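PDB 3LR1: tungstate ABC transporter, periplasmic tungstate-binding protein, which probably captures tungstate in the periplasm and delivers it to the membrane components of an ABC-type uptake system. Local coordinates for residues A[6-15]-A[53-61]; A[74-82]-A[214-225]. One frame throughout, in Å; residues are numbered along the deposited sequence.

Contact 1: A[6-15]-A[53-61]; sequences RLKMSTTTST and GDVDVVFVH
Ser10 N donates to Val57 O, and Phe59 N reaches Ser10 O at 2.9 Å, rungs of the backbone ladder by which strands 6-12 and 57-60 run parallel in one sheet. At the entry end Lys8 O takes two donors, Val57 N and Asp56 N.

Side chains extend the ladder at both ends. The carboxylate of Asp56 turns back on strand 6-12, and its OD2 receives Lys8 N at 2.9 Å in a nearly straight bond (167°), through the lone pair facing away from OD1. A water joins OD2 to Arg6 O as well, while OD1 is held by the backbone N of Lys213. The Lys8 chain folds at its CG-CD bond (chi3 -89°) and brings NZ to within 2.8 Å of Asp54 O, tilted from the carbonyl plane. At the far end Thr11 OG1 donates to Phe59 O, 2.7 Å away.

Strand 35-41, helix 43-51 and strand 57-60 form a beta-alpha-beta crossover that passes over strand 6-12, the strand lying between the two and paired with both, as in the alpha/beta lobes of periplasmic binding proteins.

Apolar contacts fill in around the bonds. Leu7 CD1 lies 3.5 Å from Asp56 CB. Selenomethionine Met9 runs alongside Phe59, its SE 4.1 Å from Phe59 CB and oblique to the ring, a Met-aromatic contact; Thr15 CG2 meets Phe59 CE2 at 3.7 Å. Ser10 OG nestles against Val58 CG2 and Val55 CG2 while bonding to Ala46 O of helix 43-51.

Contact 2: A[74-82]-A[214-225]; sequences FGVNRKDVM and YDLAMKLIDYVT
Tyr214 and Asn77 meet at about a right angle, the phenol OH donating to the amide oxygen OD1 over 2.9 Å. The hydroxyl approaches almost in line with the amide C=O (169°), and the amide plane is turned 43° from the ring. Tyr214 reaches this spot because its CG stands opposite the backbone N (chi1 171°), which sends the ring from the first turn of helix 214-224 toward Asn77. Val76 CG2 comes to the ring's edge, near its plane, 3.8 Å from Tyr214 CE1. One face of the same ring carries CG of Met218, one helical turn on. Replacing Tyr214 with a phenylalanine would probably leave Asn77 OD1 without its donor and the amide freer to turn.

Selenomethionine Met218 crosses Asn77 at a steep angle as well, with SE 3.7 Å from both Asn77 CB and Asn77 OD1. Farther along, Ile221 and Lys79 lie obliquely to each other, and Ile221 CG2 packs 3.9 Å from Lys79 CG. The lysine chain, folded twice along its length, then passes over Thr225, where its CE is 3.6 Å from Thr225 CG2. Thr225 OG1 bonds back to Ile221 O, which also accepts Thr225 N from the opposite face of its plane; the OG1 bond holds the threonine side chain in place over the last turn. Val81 CG2 and Val224 CG1 close the row, 3.9 Å apart and crossing nearly perpendicularly.

Helix 214-224 thus packs along the corner where strand 75-76 gives way to strand 78-90, both paired with strand 197-204. Ile233 of helix 227-235 touches Val81 and Val224, and helix 20-32 lies against Leu220 and Tyr223.

How the contacts relate
From the N terminus, strand 6-12 leads into helix 13-18, helix 20-32, strand 35-41 and helix 43-51 before residues 53-61 return to strand 6-12 and contact 1 closes this first loop. Only then, after helix 63-71, does contact 2 open at residues 74-82; it closes on helix 214-224 after 131 intervening residues. The two therefore follow in series, neither nested nor crossed. Their centres lie about 11 Å apart, and they touch directly: Ala217 CB packs 3.3 Å from Val57 CG2, while Leu220 CD2 meets Leu7 CD2. Strand 197-204, paired with 57-60, 75-76 and 78-90, brings both contacts to the same sheet, with the late helix 214-224 packed against it.

Contact 1: A[6-15]-A[53-61]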
ATOM      1  N   ARG A   6     -16.208   5.609  18.090  1.00 21.90           N
ATOM      2  CA  ARG A   6     -15.410   4.879  17.136  1.00 20.12           C
ATOM      3  C   ARG A   6     -15.313   5.700  15.863  1.00 18.49           C
ATOM      4  O   ARG A   6     -16.255   6.370  15.490  1.00 17.50           O
ATOM      5  CB  ARG A   6     -16.058   3.514  16.798  1.00 21.29           C
ATOM      6  CG  ARG A   6     -16.653   2.809  18.087  1.00 25.70           C
ATOM      7  CD  ARG A   6     -17.004   1.312  17.871  1.00 28.64           C
ATOM      8  NE  ARG A   6     -15.782   0.567  17.778  1.00 30.53           N
ATOM      9  CZ  ARG A   6     -15.340  -0.360  18.595  1.00 27.84           C
ATOM     10  NH1 ARG A   6     -15.999  -0.762  19.658  1.00 27.81           N
ATOM     11  NH2 ARG A   6     -14.190  -0.906  18.308  1.00 29.74           N
ATOM     12  N   LEU A   7     -14.145   5.671  15.250  1.00 16.49           N
ATOM     13  CA  LEU A   7     -13.877   6.291  13.951  1.00 16.71           C
ATOM     14  C   LEU A   7     -13.527   5.117  13.078  1.00 16.14           C
ATOM     15  O   LEU A   7     -12.690   4.303  13.474  1.00 17.89           O
ATOM     16  CB  LEU A   7     -12.645   7.203  14.082  1.00 16.65           C
ATOM     17  CG  LEU A   7     -12.164   7.867  12.807  1.00 17.43           C
ATOM     18  CD1 LEU A   7     -13.165   8.903  12.327  1.00 18.73           C
ATOM     19  CD2 LEU A   7     -10.753   8.496  13.093  1.00 18.57           C
ATOM     20  N   LYS A   8     -14.103   5.053  11.886  1.00 15.09           N
ATOM     21  CA  LYS A   8     -13.897   3.916  10.942  1.00 14.44           C
ATOM     22  C   LYS A   8     -12.995   4.379   9.803  1.00 13.31           C
ATOM     23  O   LYS A   8     -13.220   5.388   9.212  1.00 13.05           O
ATOM     24  CB  LYS A   8     -15.223   3.473  10.386  1.00 14.70           C
ATOM     25  CG  LYS A   8     -16.043   2.663  11.465  1.00 19.68           C
ATOM     26  CD  LYS A   8     -17.198   1.932  10.780  1.00 23.07           C
ATOM     27  CE  LYS A   8     -18.413   2.792  10.721  1.00 26.97           C
ATOM     28  NZ  LYS A   8     -19.520   2.134   9.839  1.00 30.24           N
HETATM   29  N   MSE A   9     -11.925   3.681   9.577  1.00 13.43           N
HETATM   30  CA  MSE A   9     -10.992   3.959   8.517  1.00 13.27           C
HETATM   31  C   MSE A   9     -10.932   2.755   7.567  1.00 13.48           C
HETATM   32  O   MSE A   9     -10.633   1.615   7.973  1.00 13.05           O
HETATM   33  CB  MSE A   9      -9.606   4.213   9.084  1.00 15.42           C
HETATM   34  CG  MSE A   9      -8.549   4.454   8.076  1.00 21.23           C
HETATM   35 SE   MSE A   9      -6.886   4.886   9.037  1.00 43.18          SE
HETATM   36  CE  MSE A   9      -6.262   3.177   8.908  1.00 33.15           C
ATOM     37  N   SER A  10     -11.155   2.999   6.292  1.00 13.74           N
ATOM     38  CA  SER A  10     -10.900   1.930   5.305  1.00 12.94           C
ATOM     39  C   SER A  10      -9.478   2.078   4.793  1.00 12.96           C
ATOM     40  O   SER A  10      -8.957   3.198   4.638  1.00 12.58           O
ATOM     41  CB  SER A  10     -11.882   1.911   4.128  1.00 12.69           C
ATOM     42  OG  SER A  10     -11.704   3.061   3.338  1.00 12.34           O
ATOM     43  N   THR A  11      -8.866   0.932   4.556  1.00 12.20           N
ATOM     44  CA  THR A  11      -7.480   0.833   4.054  1.00 13.84           C
ATOM     45  C   THR A  11      -7.305  -0.465   3.301  1.00 14.48           C
ATOM     46  O   THR A  11      -8.280  -1.223   3.085  1.00 13.70           O
ATOM     47  CB  THR A  11      -6.446   0.996   5.159  1.00 13.38           C
ATOM     48  OG1 THR A  11      -5.132   1.242   4.603  1.00 16.76           O
ATOM     49  CG2 THR A  11      -6.411  -0.124   6.150  1.00 12.94           C
ATOM     50  N   THR A  12      -6.103  -0.744   2.849  1.00 17.43           N
ATOM     51  CA  THR A  12      -5.927  -2.016   2.180  1.00 19.76           C
ATOM     52  C   THR A  12      -5.274  -3.044   3.087  1.00 22.32           C
ATOM     53  O   THR A  12      -4.583  -2.696   4.055  1.00 21.91           O
ATOM     54  CB  THR A  12      -5.091  -1.895   0.920  1.00 19.47           C
ATOM     55  OG1 THR A  12      -3.785  -1.586   1.306  1.00 21.97           O
ATOM     56  CG2 THR A  12      -5.636  -0.856  -0.024  1.00 16.68           C
ATOM     57  N   THR A  13      -5.582  -4.322   2.815  1.00 26.19           N
ATOM     58  CA  THR A  13      -5.031  -5.441   3.557  1.00 27.23           C
ATOM     59  C   THR A  13      -3.520  -5.368   3.576  1.00 27.80           C
ATOM     60  O   THR A  13      -2.878  -5.696   4.567  1.00 28.24           O
ATOM     61  CB  THR A  13      -5.422  -6.766   2.914  1.00 29.09           C
ATOM     62  OG1 THR A  13      -6.864  -6.932   2.983  1.00 34.82           O
ATOM     63  CG2 THR A  13      -4.744  -7.834   3.669  1.00 31.11           C
ATOM     64  N   SER A  14      -2.959  -4.977   2.446  1.00 27.68           N
ATOM     65  CA  SER A  14      -1.537  -4.712   2.292  1.00 28.13           C
ATOM     66  C   SER A  14      -0.981  -3.660   3.340  1.00 27.64           C
ATOM     67  O   SER A  14       0.021  -3.883   4.029  1.00 26.88           O
ATOM     68  CB  SER A  14      -1.274  -4.402   0.760  1.00 29.18           C
ATOM     69  OG  SER A  14      -2.039  -5.329  -0.174  1.00 28.50           O
ATOM     70  N   THR A  15      -1.676  -2.554   3.539  1.00 26.49           N
ATOM     71  CA  THR A  15      -1.301  -1.557   4.570  1.00 26.25           C
ATOM     72  C   THR A  15      -1.463  -2.128   6.037  1.00 25.40           C
ATOM     73  O   THR A  15      -0.695  -1.871   6.953  1.00 25.09           O
ATOM     74  CB  THR A  15      -2.155  -0.307   4.277  1.00 27.13           C
ATOM     75  OG1 THR A  15      -1.981   0.022   2.865  1.00 28.26           O
ATOM     76  CG2 THR A  15      -1.796   0.873   5.155  1.00 27.91           C
ATOM     77  N   GLY A  53     -20.381   6.029   2.402  1.00 14.47           N
ATOM     78  CA  GLY A  53     -20.471   6.664   3.730  1.00 14.30           C
ATOM     79  C   GLY A  53     -20.340   5.695   4.895  1.00 15.25           C
ATOM     80  O   GLY A  53     -20.762   6.030   6.008  1.00 16.14           O
ATOM     81  N   ASP A  54     -19.830   4.489   4.645  1.00 12.85           N
ATOM     82  CA  ASP A  54     -19.754   3.437   5.679  1.00 13.72           C
ATOM     83  C   ASP A  54     -18.458   3.503   6.460  1.00 12.53           C
ATOM     84  O   ASP A  54     -18.286   2.748   7.414  1.00 15.31           O
ATOM     85  CB  ASP A  54     -19.952   2.010   5.076  1.00 14.36           C
ATOM     86  CG  ASP A  54     -21.411   1.699   4.782  1.00 16.54           C
ATOM     87  OD1 ASP A  54     -22.188   1.656   5.772  1.00 25.36           O
ATOM     88  OD2 ASP A  54     -21.832   1.516   3.606  1.00 15.47           O
ATOM     89  N   VAL A  55     -17.519   4.357   6.016  1.00 11.67           N
ATOM     90  CA  VAL A  55     -16.377   4.731   6.826  1.00 12.20           C
ATOM     91  C   VAL A  55     -16.233   6.242   6.882  1.00 12.47           C
ATOM     92  O   VAL A  55     -16.861   6.972   6.104  1.00 13.82           O
ATOM     93  CB  VAL A  55     -15.066   4.119   6.291  1.00 12.52           C
ATOM     94  CG1 VAL A  55     -15.125   2.559   6.421  1.00 12.39           C
ATOM     95  CG2 VAL A  55     -14.756   4.583   4.804  1.00 13.21           C
ATOM     96  N   ASP A  56     -15.397   6.726   7.813  1.00 12.95           N
ATOM     97  CA  ASP A  56     -15.197   8.185   8.009  1.00 12.63           C
ATOM     98  C   ASP A  56     -13.887   8.730   7.360  1.00 13.53           C
ATOM     99  O   ASP A  56     -13.758   9.919   7.069  1.00 13.53           O
ATOM    100  CB  ASP A  56     -15.176   8.437   9.516  1.00 13.75           C
ATOM    101  CG  ASP A  56     -16.358   7.820  10.241  1.00 15.59           C
ATOM    102  OD1 ASP A  56     -17.511   8.292   9.974  1.00 17.95           O
ATOM    103  OD2 ASP A  56     -16.127   6.909  11.102  1.00 15.80           O
ATOM    104  N   VAL A  57     -12.914   7.827   7.191  1.00 13.69           N
ATOM    105  CA  VAL A  57     -11.609   8.139   6.629  1.00 13.73           C
ATOM    106  C   VAL A  57     -11.169   7.037   5.694  1.00 14.70           C
ATOM    107  O   VAL A  57     -11.466   5.865   5.940  1.00 15.36           O
ATOM    108  CB  VAL A  57     -10.594   8.265   7.779  1.00 15.54           C
ATOM    109  CG1 VAL A  57      -9.200   8.605   7.251  1.00 18.86           C
ATOM    110  CG2 VAL A  57     -10.964   9.332   8.678  1.00 15.80           C
ATOM    111  N   VAL A  58     -10.472   7.408   4.613  1.00 13.62           N
ATOM    112  CA  VAL A  58      -9.910   6.468   3.691  1.00 12.90           C
ATOM    113  C   VAL A  58      -8.422   6.672   3.678  1.00 13.56           C
ATOM    114  O   VAL A  58      -7.979   7.802   3.523  1.00 13.97           O
ATOM    115  CB  VAL A  58     -10.543   6.619   2.248  1.00 12.72           C
ATOM    116  CG1 VAL A  58      -9.880   5.713   1.260  1.00 14.67           C
ATOM    117  CG2 VAL A  58     -12.051   6.358   2.292  1.00 11.21           C
ATOM    118  N   PHE A  59      -7.657   5.580   3.746  1.00 14.53           N
ATOM    119  CA  PHE A  59      -6.175   5.665   3.759  1.00 14.69           C
ATOM    120  C   PHE A  59      -5.606   4.619   2.790  1.00 15.71           C
ATOM    121  O   PHE A  59      -5.593   3.406   3.084  1.00 16.93           O
ATOM    122  CB  PHE A  59      -5.660   5.454   5.177  1.00 14.97           C
ATOM    123  CG  PHE A  59      -4.157   5.464   5.315  1.00 15.03           C
ATOM    124  CD1 PHE A  59      -3.418   6.513   4.911  1.00 17.34           C
ATOM    125  CD2 PHE A  59      -3.520   4.415   5.868  1.00 17.69           C
ATOM    126  CE1 PHE A  59      -2.029   6.566   5.110  1.00 17.72           C
ATOM    127  CE2 PHE A  59      -2.119   4.440   6.075  1.00 21.12           C
ATOM    128  CZ  PHE A  59      -1.400   5.524   5.671  1.00 21.05           C
ATOM    129  N   VAL A  60      -5.154   5.076   1.644  1.00 15.27           N
ATOM    130  CA  VAL A  60      -4.777   4.165   0.567  1.00 15.21           C
ATOM    131  C   VAL A  60      -3.598   4.717  -0.194  1.00 15.52           C
ATOM    132  O   VAL A  60      -3.282   5.887  -0.100  1.00 17.48           O
ATOM    133  CB  VAL A  60      -5.917   3.912  -0.437  1.00 16.18           C
ATOM    134  CG1 VAL A  60      -7.106   3.119   0.233  1.00 15.89           C
ATOM    135  CG2 VAL A  60      -6.382   5.203  -1.082  1.00 14.84           C
ATOM    136  N   HIS A  61      -2.959   3.883  -0.965  1.00 18.58           N
ATOM    137  CA  HIS A  61      -1.873   4.328  -1.843  1.00 19.51           C
ATOM    138  C   HIS A  61      -2.382   3.968  -3.233  1.00 19.91           C
ATOM    139  O   HIS A  61      -2.216   2.863  -3.684  1.00 22.44           O
ATOM    140  CB  HIS A  61      -0.489   3.628  -1.530  1.00 19.56           C
ATOM    141  CG  HIS A  61       0.586   4.028  -2.493  1.00 21.16           C
ATOM    142  ND1 HIS A  61       0.787   5.344  -2.871  1.00 24.77           N
ATOM    143  CD2 HIS A  61       1.439   3.296  -3.247  1.00 25.00           C
ATOM    144  CE1 HIS A  61       1.735   5.400  -3.796  1.00 25.29           C
ATOM    145  NE2 HIS A  61       2.142   4.176  -4.043  1.00 27.82           N
TER
HETATM  146  O   HOH W   1     -17.677   5.767  12.788  1.00 32.45           O

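Contact 2: A[74-82]-A[214-225]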
ATOM      1  N   PHE A  74     -16.350  12.864  -2.811  1.00 13.12           N
ATOM      2  CA  PHE A  74     -16.491  11.959  -1.643  1.00 14.98           C
ATOM      3  C   PHE A  74     -15.480  12.194  -0.563  1.00 14.34           C
ATOM      4  O   PHE A  74     -15.750  11.927   0.568  1.00 16.15           O
ATOM      5  CB  PHE A  74     -16.380  10.505  -2.060  1.00 14.99           C
ATOM      6  CG  PHE A  74     -17.499  10.077  -2.950  1.00 17.66           C
ATOM      7  CD1 PHE A  74     -18.824  10.101  -2.486  1.00 21.59           C
ATOM      8  CD2 PHE A  74     -17.261   9.620  -4.204  1.00 18.92           C
ATOM      9  CE1 PHE A  74     -19.873   9.712  -3.321  1.00 23.34           C
ATOM     10  CE2 PHE A  74     -18.333   9.256  -5.069  1.00 23.38           C
ATOM     11  CZ  PHE A  74     -19.614   9.291  -4.615  1.00 23.92           C
ATOM     12  N   GLY A  75     -14.286  12.592  -0.970  1.00 14.00           N
ATOM     13  CA  GLY A  75     -13.194  12.784  -0.078  1.00 15.53           C
ATOM     14  C   GLY A  75     -12.781  14.251  -0.031  1.00 14.73           C
ATOM     15  O   GLY A  75     -12.697  14.981  -1.062  1.00 17.01           O
ATOM     16  N   VAL A  76     -12.430  14.680   1.150  1.00 15.08           N
ATOM     17  CA  VAL A  76     -12.028  16.045   1.338  1.00 17.27           C
ATOM     18  C   VAL A  76     -10.773  16.133   2.191  1.00 18.02           C
ATOM     19  O   VAL A  76     -10.462  15.240   3.008  1.00 16.41           O
ATOM     20  CB  VAL A  76     -13.183  16.883   1.905  1.00 19.05           C
ATOM     21  CG1 VAL A  76     -14.283  17.160   0.799  1.00 19.06           C
ATOM     22  CG2 VAL A  76     -13.740  16.210   3.128  1.00 20.61           C
ATOM     23  N   ASN A  77     -10.002  17.193   1.933  1.00 20.36           N
ATOM     24  CA  ASN A  77      -8.808  17.513   2.715  1.00 21.10           C
ATOM     25  C   ASN A  77      -7.738  16.401   2.714  1.00 21.39           C
ATOM     26  O   ASN A  77      -7.083  16.064   3.778  1.00 22.48           O
ATOM     27  CB  ASN A  77      -9.236  17.934   4.129  1.00 21.04           C
ATOM     28  CG  ASN A  77     -10.031  19.289   4.169  1.00 22.92           C
ATOM     29  OD1 ASN A  77     -10.966  19.443   4.952  1.00 27.76           O
ATOM     30  ND2 ASN A  77      -9.689  20.216   3.320  1.00 21.00           N
ATOM     31  N   ARG A  78      -7.562  15.810   1.529  1.00 21.49           N
ATOM     32  CA  ARG A  78      -6.536  14.800   1.280  1.00 21.08           C
ATOM     33  C   ARG A  78      -5.153  15.306   1.664  1.00 21.28           C
ATOM     34  O   ARG A  78      -4.748  16.417   1.266  1.00 19.64           O
ATOM     35  CB  ARG A  78      -6.453  14.383  -0.195  1.00 22.18           C
ATOM     36  CG  ARG A  78      -5.479  13.241  -0.472  1.00 23.24           C
ATOM     37  CD  ARG A  78      -5.029  13.105  -1.942  1.00 28.26           C
ATOM     38  NE  ARG A  78      -4.063  12.032  -2.167  1.00 30.78           N
ATOM     39  CZ  ARG A  78      -2.759  12.075  -1.847  1.00 33.43           C
ATOM     40  NH1 ARG A  78      -2.204  13.149  -1.275  1.00 35.65           N
ATOM     41  NH2 ARG A  78      -1.987  11.031  -2.103  1.00 32.74           N
ATOM     42  N   LYS A  79      -4.433  14.488   2.410  1.00 20.13           N
ATOM     43  CA  LYS A  79      -3.043  14.776   2.717  1.00 21.14           C
ATOM     44  C   LYS A  79      -2.153  13.602   2.382  1.00 20.74           C
ATOM     45  O   LYS A  79      -2.509  12.438   2.604  1.00 21.23           O
ATOM     46  CB  LYS A  79      -2.892  15.195   4.188  1.00 21.95           C
ATOM     47  CG  LYS A  79      -3.434  16.577   4.523  1.00 26.71           C
ATOM     48  CD  LYS A  79      -2.337  17.640   4.464  1.00 33.05           C
ATOM     49  CE  LYS A  79      -1.223  17.482   5.594  1.00 36.28           C
ATOM     50  NZ  LYS A  79       0.227  17.965   5.247  1.00 36.57           N
ATOM     51  N   ASP A  80      -0.975  13.900   1.856  1.00 21.38           N
ATOM     52  CA  ASP A  80       0.044  12.915   1.625  1.00 22.55           C
ATOM     53  C   ASP A  80       0.585  12.475   2.950  1.00 23.67           C
ATOM     54  O   ASP A  80       0.884  13.310   3.842  1.00 25.29           O
ATOM     55  CB  ASP A  80       1.279  13.506   0.873  1.00 24.59           C
ATOM     56  CG  ASP A  80       1.075  13.657  -0.645  1.00 26.98           C
ATOM     57  OD1 ASP A  80       0.182  13.031  -1.231  1.00 31.16           O
ATOM     58  OD2 ASP A  80       1.883  14.401  -1.272  1.00 31.70           O
ATOM     59  N   VAL A  81       0.802  11.177   3.039  1.00 23.58           N
ATOM     60  CA  VAL A  81       1.434  10.533   4.146  1.00 24.08           C
ATOM     61  C   VAL A  81       2.591   9.744   3.540  1.00 24.52           C
ATOM     62  O   VAL A  81       2.410   8.688   2.895  1.00 24.91           O
ATOM     63  CB  VAL A  81       0.480   9.590   4.883  1.00 24.44           C
ATOM     64  CG1 VAL A  81       1.252   8.815   5.947  1.00 25.05           C
ATOM     65  CG2 VAL A  81      -0.669  10.356   5.445  1.00 22.52           C
HETATM   66  N   MSE A  82       3.792  10.302   3.714  1.00 24.67           N
HETATM   67  CA  MSE A  82       4.956   9.753   3.068  1.00 25.40           C
HETATM   68  C   MSE A  82       5.348   8.581   3.886  1.00 24.80           C
HETATM   69  O   MSE A  82       5.753   8.715   5.041  1.00 25.45           O
HETATM   70  CB  MSE A  82       6.087  10.783   2.988  1.00 27.27           C
HETATM   71  CG  MSE A  82       5.711  11.996   2.055  1.00 31.47           C
HETATM   72 SE   MSE A  82       5.523  11.491   0.127  1.00 49.85          SE
HETATM   73  CE  MSE A  82       3.818  12.179   0.114  1.00 36.93           C
ATOM     74  N   TYR A 214     -16.709  13.558  10.904  1.00 19.91           N
ATOM     75  CA  TYR A 214     -15.753  14.382  10.127  1.00 19.04           C
ATOM     76  C   TYR A 214     -14.747  15.109  11.012  1.00 19.69           C
ATOM     77  O   TYR A 214     -13.565  15.224  10.699  1.00 18.10           O
ATOM     78  CB  TYR A 214     -16.494  15.375   9.238  1.00 19.22           C
ATOM     79  CG  TYR A 214     -15.621  16.391   8.578  1.00 17.28           C
ATOM     80  CD1 TYR A 214     -14.959  16.113   7.378  1.00 16.47           C
ATOM     81  CD2 TYR A 214     -15.436  17.650   9.155  1.00 20.53           C
ATOM     82  CE1 TYR A 214     -14.158  17.093   6.758  1.00 18.87           C
ATOM     83  CE2 TYR A 214     -14.650  18.626   8.531  1.00 21.55           C
ATOM     84  CZ  TYR A 214     -14.027  18.333   7.334  1.00 20.46           C
ATOM     85  OH  TYR A 214     -13.209  19.265   6.737  1.00 24.41           O
ATOM     86  N   ASP A 215     -15.250  15.640  12.101  1.00 19.87           N
ATOM     87  CA  ASP A 215     -14.415  16.423  12.988  1.00 21.10           C
ATOM     88  C   ASP A 215     -13.337  15.483  13.568  1.00 19.87           C
ATOM     89  O   ASP A 215     -12.138  15.832  13.616  1.00 20.13           O
ATOM     90  CB  ASP A 215     -15.292  17.164  14.042  1.00 21.43           C
ATOM     91  CG  ASP A 215     -16.281  18.230  13.398  1.00 23.75           C
ATOM     92  OD1 ASP A 215     -15.880  19.028  12.518  1.00 24.63           O
ATOM     93  OD2 ASP A 215     -17.472  18.311  13.784  1.00 30.79           O
ATOM     94  N   LEU A 216     -13.734  14.253  13.920  1.00 18.58           N
ATOM     95  CA  LEU A 216     -12.793  13.279  14.422  1.00 17.20           C
ATOM     96  C   LEU A 216     -11.838  12.798  13.296  1.00 16.67           C
ATOM     97  O   LEU A 216     -10.613  12.630  13.500  1.00 15.36           O
ATOM     98  CB  LEU A 216     -13.550  12.108  14.996  1.00 18.68           C
ATOM     99  CG  LEU A 216     -13.001  11.201  16.081  1.00 20.88           C
ATOM    100  CD1 LEU A 216     -12.209  12.009  17.205  1.00 22.00           C
ATOM    101  CD2 LEU A 216     -14.153  10.416  16.766  1.00 21.69           C
ATOM    102  N   ALA A 217     -12.397  12.626  12.085  1.00 14.83           N
ATOM    103  CA  ALA A 217     -11.540  12.318  10.902  1.00 14.23           C
ATOM    104  C   ALA A 217     -10.461  13.380  10.709  1.00 14.18           C
ATOM    105  O   ALA A 217      -9.294  13.065  10.462  1.00 14.99           O
ATOM    106  CB  ALA A 217     -12.364  12.117   9.630  1.00 12.55           C
HETATM  107  N   MSE A 218     -10.864  14.642  10.819  1.00 14.97           N
HETATM  108  CA  MSE A 218      -9.932  15.732  10.608  1.00 15.31           C
HETATM  109  C   MSE A 218      -8.833  15.743  11.710  1.00 16.60           C
HETATM  110  O   MSE A 218      -7.643  16.014  11.428  1.00 15.16           O
HETATM  111  CB  MSE A 218     -10.696  17.022  10.476  1.00 16.22           C
HETATM  112  CG  MSE A 218     -11.428  17.181   9.123  1.00 16.03           C
HETATM  113 SE   MSE A 218     -10.290  16.947   7.531  1.00 23.57          SE
HETATM  114  CE  MSE A 218      -9.536  15.168   7.824  1.00 33.22           C
ATOM    115  N   LYS A 219      -9.214  15.361  12.926  1.00 17.12           N
ATOM    116  CA  LYS A 219      -8.203  15.235  13.979  1.00 17.70           C
ATOM    117  C   LYS A 219      -7.215  14.163  13.690  1.00 17.09           C
ATOM    118  O   LYS A 219      -6.014  14.345  13.919  1.00 15.74           O
ATOM    119  CB  LYS A 219      -8.825  15.052  15.311  1.00 18.45           C
ATOM    120  CG  LYS A 219      -9.396  16.344  15.878  1.00 21.40           C
ATOM    121  CD  LYS A 219     -10.350  16.026  17.028  1.00 25.47           C
ATOM    122  CE  LYS A 219     -10.749  17.268  17.768  1.00 28.07           C
ATOM    123  NZ  LYS A 219     -11.977  16.964  18.595  1.00 32.42           N
ATOM    124  N   LEU A 220      -7.718  13.044  13.147  1.00 16.67           N
ATOM    125  CA  LEU A 220      -6.855  11.963  12.756  1.00 15.87           C
ATOM    126  C   LEU A 220      -5.870  12.394  11.689  1.00 16.27           C
ATOM    127  O   LEU A 220      -4.650  12.108  11.804  1.00 15.06           O
ATOM    128  CB  LEU A 220      -7.625  10.719  12.351  1.00 14.88           C
ATOM    129  CG  LEU A 220      -6.724   9.538  11.968  1.00 12.14           C
ATOM    130  CD1 LEU A 220      -5.893   8.979  13.201  1.00 12.21           C
ATOM    131  CD2 LEU A 220      -7.551   8.398  11.321  1.00 13.29           C
ATOM    132  N   ILE A 221      -6.362  13.085  10.657  1.00 17.51           N
ATOM    133  CA  ILE A 221      -5.488  13.489   9.589  1.00 16.84           C
ATOM    134  C   ILE A 221      -4.411  14.476  10.107  1.00 15.69           C
ATOM    135  O   ILE A 221      -3.245  14.373   9.747  1.00 15.24           O
ATOM    136  CB  ILE A 221      -6.280  14.130   8.408  1.00 16.64           C
ATOM    137  CG1 ILE A 221      -7.165  13.035   7.755  1.00 16.85           C
ATOM    138  CG2 ILE A 221      -5.264  14.750   7.423  1.00 16.32           C
ATOM    139  CD1 ILE A 221      -8.148  13.528   6.613  1.00 17.01           C
ATOM    140  N   ASP A 222      -4.806  15.402  10.945  1.00 17.19           N
ATOM    141  CA  ASP A 222      -3.870  16.369  11.577  1.00 18.32           C
ATOM    142  C   ASP A 222      -2.794  15.642  12.381  1.00 17.74           C
ATOM    143  O   ASP A 222      -1.621  16.014  12.382  1.00 18.60           O
ATOM    144  CB  ASP A 222      -4.639  17.361  12.484  1.00 19.37           C
ATOM    145  CG  ASP A 222      -5.501  18.405  11.680  1.00 25.09           C
ATOM    146  OD1 ASP A 222      -5.313  18.573  10.452  1.00 28.80           O
ATOM    147  OD2 ASP A 222      -6.373  19.085  12.289  1.00 32.56           O
ATOM    148  N   TYR A 223      -3.235  14.573  13.038  1.00 17.62           N
ATOM    149  CA  TYR A 223      -2.363  13.771  13.878  1.00 16.78           C
ATOM    150  C   TYR A 223      -1.329  13.035  13.077  1.00 15.49           C
ATOM    151  O   TYR A 223      -0.142  13.113  13.383  1.00 15.72           O
ATOM    152  CB  TYR A 223      -3.154  12.838  14.825  1.00 15.72           C
ATOM    153  CG  TYR A 223      -2.252  11.753  15.411  1.00 17.29           C
ATOM    154  CD1 TYR A 223      -1.382  11.999  16.472  1.00 20.11           C
ATOM    155  CD2 TYR A 223      -2.286  10.491  14.891  1.00 16.36           C
ATOM    156  CE1 TYR A 223      -0.563  10.964  16.991  1.00 18.98           C
ATOM    157  CE2 TYR A 223      -1.466   9.481  15.382  1.00 17.64           C
ATOM    158  CZ  TYR A 223      -0.622   9.728  16.405  1.00 17.43           C
ATOM    159  OH  TYR A 223       0.171   8.734  16.803  1.00 17.03           O
ATOM    160  N   VAL A 224      -1.785  12.283  12.096  1.00 15.47           N
ATOM    161  CA  VAL A 224      -0.950  11.483  11.233  1.00 16.14           C
ATOM    162  C   VAL A 224       0.055  12.360  10.499  1.00 17.40           C
ATOM    163  O   VAL A 224       1.150  11.989  10.357  1.00 19.08           O
ATOM    164  CB  VAL A 224      -1.836  10.628  10.287  1.00 15.16           C
ATOM    165  CG1 VAL A 224      -1.038   9.976   9.282  1.00 19.50           C
ATOM    166  CG2 VAL A 224      -2.686   9.573  11.114  1.00 15.16           C
ATOM    167  N   THR A 225      -0.309  13.552  10.079  1.00 19.38           N
ATOM    168  CA  THR A 225       0.632  14.457   9.396  1.00 20.65           C
ATOM    169  C   THR A 225       1.331  15.419  10.340  1.00 20.85           C
ATOM    170  O   THR A 225       2.091  16.313   9.915  1.00 20.58           O
ATOM    171  CB  THR A 225      -0.126  15.256   8.315  1.00 20.99           C
ATOM    172  OG1 THR A 225      -1.186  16.033   8.922  1.00 20.70           O
ATOM    173  CG2 THR A 225      -0.690  14.285   7.262  1.00 20.19           C
TER